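Local coordinates for glutathione transferase gst1-6 (Anopheles dirus, PDB 1V2A), which probably catalyses the conjugation of glutathione to halogenated and other electrophilic compounds, as a homodimeric Delta class transferase of the detoxifying kind, at residues 93-98 with 136-141. Residues are numbered along the deposited sequence; the frame is centred on the assembly and turned at random.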
ATOM      1  N   ASN B  93      -1.558   5.153  -9.056  1.00 28.22           N
ATOM      2  CA  ASN B  93      -1.100   5.073  -7.674  1.00 26.16           C
ATOM      3  C   ASN B  93      -2.233   4.735  -6.731  1.00 25.65           C
ATOM      4  O   ASN B  93      -2.083   3.871  -5.865  1.00 25.41           O
ATOM      5  CB  ASN B  93      -0.460   6.384  -7.228  1.00 26.72           C
ATOM      6  CG  ASN B  93       0.972   6.504  -7.683  1.00 26.19           C
ATOM      7  OD1 ASN B  93       1.574   5.528  -8.129  1.00 24.91           O
ATOM      8  ND2 ASN B  93       1.531   7.695  -7.561  1.00 22.59           N
ATOM      9  N   GLN B  94      -3.368   5.411  -6.893  1.00 24.86           N
ATOM     10  CA  GLN B  94      -4.512   5.155  -6.030  1.00 24.32           C
ATOM     11  C   GLN B  94      -4.998   3.716  -6.171  1.00 25.52           C
ATOM     12  O   GLN B  94      -5.268   3.053  -5.168  1.00 24.45           O
ATOM     13  CB  GLN B  94      -5.648   6.126  -6.338  1.00 24.35           C
ATOM     14  CG  GLN B  94      -6.910   5.865  -5.526  1.00 23.77           C
ATOM     15  CD  GLN B  94      -7.833   4.863  -6.188  1.00 25.41           C
ATOM     16  OE1 GLN B  94      -8.167   3.824  -5.612  1.00 27.33           O
ATOM     17  NE2 GLN B  94      -8.253   5.171  -7.414  1.00 23.70           N
ATOM     18  N   ARG B  95      -5.097   3.229  -7.409  1.00 22.56           N
ATOM     19  CA  ARG B  95      -5.550   1.863  -7.641  1.00 25.53           C
ATOM     20  C   ARG B  95      -4.566   0.855  -7.035  1.00 26.31           C
ATOM     21  O   ARG B  95      -4.963  -0.245  -6.633  1.00 24.54           O
ATOM     22  CB  ARG B  95      -5.696   1.568  -9.138  1.00 26.29           C
ATOM     23  CG  ARG B  95      -6.503   2.569  -9.961  1.00 27.96           C
ATOM     24  CD  ARG B  95      -7.962   2.691  -9.561  1.00 29.74           C
ATOM     25  NE  ARG B  95      -8.791   3.029 -10.716  1.00 31.75           N
ATOM     26  CZ  ARG B  95      -9.899   3.765 -10.669  1.00 34.59           C
ATOM     27  NH1 ARG B  95     -10.327   4.263  -9.515  1.00 35.28           N
ATOM     28  NH2 ARG B  95     -10.590   3.991 -11.777  1.00 34.17           N
ATOM     29  N   LEU B  96      -3.282   1.218  -6.988  1.00 24.06           N
ATOM     30  CA  LEU B  96      -2.284   0.326  -6.416  1.00 24.01           C
ATOM     31  C   LEU B  96      -2.470   0.243  -4.898  1.00 23.77           C
ATOM     32  O   LEU B  96      -2.321  -0.823  -4.312  1.00 23.79           O
ATOM     33  CB  LEU B  96      -0.857   0.807  -6.736  1.00 23.02           C
ATOM     34  CG  LEU B  96      -0.323   0.698  -8.171  1.00 23.38           C
ATOM     35  CD1 LEU B  96       1.045   1.369  -8.260  1.00 21.26           C
ATOM     36  CD2 LEU B  96      -0.216  -0.758  -8.592  1.00 21.97           C
ATOM     37  N   PHE B  97      -2.784   1.366  -4.261  1.00 21.84           N
ATOM     38  CA  PHE B  97      -2.993   1.365  -2.821  1.00 24.23           C
ATOM     39  C   PHE B  97      -4.335   0.745  -2.488  1.00 23.50           C
ATOM     40  O   PHE B  97      -4.573   0.294  -1.367  1.00 22.53           O
ATOM     41  CB  PHE B  97      -2.857   2.779  -2.244  1.00 22.44           C
ATOM     42  CG  PHE B  97      -1.423   3.226  -2.115  1.00 21.50           C
ATOM     43  CD1 PHE B  97      -0.807   3.944  -3.132  1.00 24.30           C
ATOM     44  CD2 PHE B  97      -0.671   2.863  -1.004  1.00 22.56           C
ATOM     45  CE1 PHE B  97       0.546   4.298  -3.050  1.00 23.66           C
ATOM     46  CE2 PHE B  97       0.680   3.204  -0.909  1.00 23.45           C
ATOM     47  CZ  PHE B  97       1.292   3.926  -1.936  1.00 23.19           C
ATOM     48  N   PHE B  98      -5.196   0.706  -3.494  1.00 24.84           N
ATOM     49  CA  PHE B  98      -6.507   0.088  -3.379  1.00 26.95           C
ATOM     50  C   PHE B  98      -6.265  -1.424  -3.324  1.00 26.78           C
ATOM     51  O   PHE B  98      -6.908  -2.155  -2.571  1.00 28.09           O
ATOM     52  CB  PHE B  98      -7.344   0.426  -4.617  1.00 25.56           C
ATOM     53  CG  PHE B  98      -8.525  -0.476  -4.811  1.00 27.25           C
ATOM     54  CD1 PHE B  98      -9.649  -0.357  -4.001  1.00 27.77           C
ATOM     55  CD2 PHE B  98      -8.507  -1.463  -5.791  1.00 25.05           C
ATOM     56  CE1 PHE B  98     -10.736  -1.209  -4.168  1.00 27.42           C
ATOM     57  CE2 PHE B  98      -9.581  -2.313  -5.963  1.00 25.80           C
ATOM     58  CZ  PHE B  98     -10.699  -2.190  -5.154  1.00 24.37           C
ATOM     59  N   GLU B 136     -15.197  -3.310  -9.860  1.00 32.18           N
ATOM     60  CA  GLU B 136     -16.170  -3.434 -10.932  1.00 35.80           C
ATOM     61  C   GLU B 136     -16.411  -2.051 -11.544  1.00 36.40           C
ATOM     62  O   GLU B 136     -16.383  -1.903 -12.764  1.00 36.50           O
ATOM     63  CB  GLU B 136     -17.471  -4.026 -10.384  1.00 34.90           C
ATOM     64  CG  GLU B 136     -18.583  -4.188 -11.407  1.00 37.61           C
ATOM     65  CD  GLU B 136     -18.288  -5.236 -12.472  1.00 37.31           C
ATOM     66  OE1 GLU B 136     -17.325  -6.022 -12.320  1.00 38.65           O
ATOM     67  OE2 GLU B 136     -19.041  -5.281 -13.464  1.00 38.11           O
ATOM     68  N   GLN B 137     -16.626  -1.040 -10.699  1.00 37.66           N
ATOM     69  CA  GLN B 137     -16.851   0.327 -11.179  1.00 38.10           C
ATOM     70  C   GLN B 137     -15.624   0.836 -11.932  1.00 36.64           C
ATOM     71  O   GLN B 137     -15.746   1.405 -13.011  1.00 36.14           O
ATOM     72  CB  GLN B 137     -17.157   1.283 -10.016  1.00 40.72           C
ATOM     73  CG  GLN B 137     -18.498   1.044  -9.323  1.00 45.16           C
ATOM     74  CD  GLN B 137     -18.726   1.966  -8.131  1.00 46.25           C
ATOM     75  OE1 GLN B 137     -18.734   3.191  -8.272  1.00 49.48           O
ATOM     76  NE2 GLN B 137     -18.917   1.380  -6.951  1.00 46.27           N
ATOM     77  N   PHE B 138     -14.445   0.633 -11.356  1.00 34.37           N
ATOM     78  CA  PHE B 138     -13.206   1.071 -11.987  1.00 34.35           C
ATOM     79  C   PHE B 138     -13.115   0.586 -13.436  1.00 34.96           C
ATOM     80  O   PHE B 138     -12.850   1.365 -14.352  1.00 31.97           O
ATOM     81  CB  PHE B 138     -11.995   0.543 -11.205  1.00 32.88           C
ATOM     82  CG  PHE B 138     -11.888   1.079  -9.799  1.00 32.56           C
ATOM     83  CD1 PHE B 138     -11.007   0.497  -8.889  1.00 33.60           C
ATOM     84  CD2 PHE B 138     -12.639   2.175  -9.393  1.00 31.50           C
ATOM     85  CE1 PHE B 138     -10.886   0.992  -7.588  1.00 31.06           C
ATOM     86  CE2 PHE B 138     -12.528   2.677  -8.099  1.00 31.38           C
ATOM     87  CZ  PHE B 138     -11.644   2.084  -7.196  1.00 32.23           C
ATOM     88  N   VAL B 139     -13.340  -0.707 -13.635  1.00 35.17           N
ATOM     89  CA  VAL B 139     -13.259  -1.290 -14.971  1.00 35.55           C
ATOM     90  C   VAL B 139     -14.494  -1.081 -15.846  1.00 36.28           C
ATOM     91  O   VAL B 139     -14.704  -1.801 -16.823  1.00 37.44           O
ATOM     92  CB  VAL B 139     -12.918  -2.792 -14.886  1.00 34.39           C
ATOM     93  CG1 VAL B 139     -11.527  -2.952 -14.308  1.00 32.48           C
ATOM     94  CG2 VAL B 139     -13.934  -3.522 -14.017  1.00 33.13           C
ATOM     95  N   THR B 140     -15.315  -0.097 -15.489  1.00 37.61           N
ATOM     96  CA  THR B 140     -16.493   0.232 -16.286  1.00 37.82           C
ATOM     97  C   THR B 140     -16.277   1.659 -16.782  1.00 37.79           C
ATOM     98  O   THR B 140     -16.576   1.983 -17.938  1.00 35.92           O
ATOM     99  CB  THR B 140     -17.798   0.209 -15.470  1.00 38.83           C
ATOM    100  OG1 THR B 140     -17.788   1.288 -14.528  1.00 42.21           O
ATOM    101  CG2 THR B 140     -17.951  -1.101 -14.740  1.00 35.78           C
ATOM    102  N   GLU B 141     -15.753   2.507 -15.901  1.00 35.41           N
ATOM    103  CA  GLU B 141     -15.485   3.888 -16.263  1.00 37.78           C
ATOM    104  C   GLU B 141     -14.410   3.904 -17.353  1.00 36.65           C
ATOM    105  O   GLU B 141     -14.330   4.837 -18.153  1.00 36.36           O
ATOM    106  CB  GLU B 141     -15.046   4.681 -15.031  1.00 39.39           C
ATOM    107  CG  GLU B 141     -13.882   4.086 -14.268  1.00 45.22           C
ATOM    108  CD  GLU B 141     -13.647   4.777 -12.931  1.00 46.61           C
ATOM    109  OE1 GLU B 141     -13.522   6.018 -12.907  1.00 48.68           O
ATOM    110  OE2 GLU B 141     -13.582   4.075 -11.900  1.00 49.08           O
TER
HETATM  111  O   HOH W   1     -10.708   3.012 -14.739  1.00 29.25           O
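Phe138 reaches from helix 122-141 toward helix 86-115 and meets Arg95 with the face of its ring and Phe98 with the edge. The two helices run nearly antiparallel in the all-helical C-terminal domain of the glutathione transferase fold, and their local axes are 13.0 Å apart, a gap that suits long or broad side chains.

The aromatic contact is T-shaped: CE1 of Phe138 stands over the centre of the Phe98 ring, the planes at 72° and the centroids 5.0 Å apart. Phenylalanine suits both places: Phe98 supplies a face for that edge, while Phe138 keeps a broad face for the cation. Leu157 of helix 152-162 also packs against Phe98.

The guanidinium of Arg95 lies flat on Phe138, its plane within 18° of the ring, and CZ sits 3.6 Å from the ring centroid in a cation-pi stack. NH1 lies over the CD2-CE2 side, 3.1 Å from Phe138 CE2. Bends at chi2 and chi3 carry the chain over the ring, where CD adds a CH-pi contact. An arginine suits this place because its flat cation can cover an aromatic face while its N-H groups remain available to polar partners.

NE donates to the backbone O of Ala145, just beyond helix 122-141. Glu141, exposed at that helix's end, supplies a negative charge: its OE2 approaches obliquely and forms a salt bridge with Arg95 NH2 at 3.0 Å, though the hydrogen bond within it is weak and bent (134°). A water 3.1 Å from Arg95 NH2 accepts from it and lies within hydrogen-bonding distance of Phe138 O.

Glu141 probably offsets part of the positive charge that Arg95 and nearby Arg142 bring together, so a buried cation is held by stacking and polar bonds together.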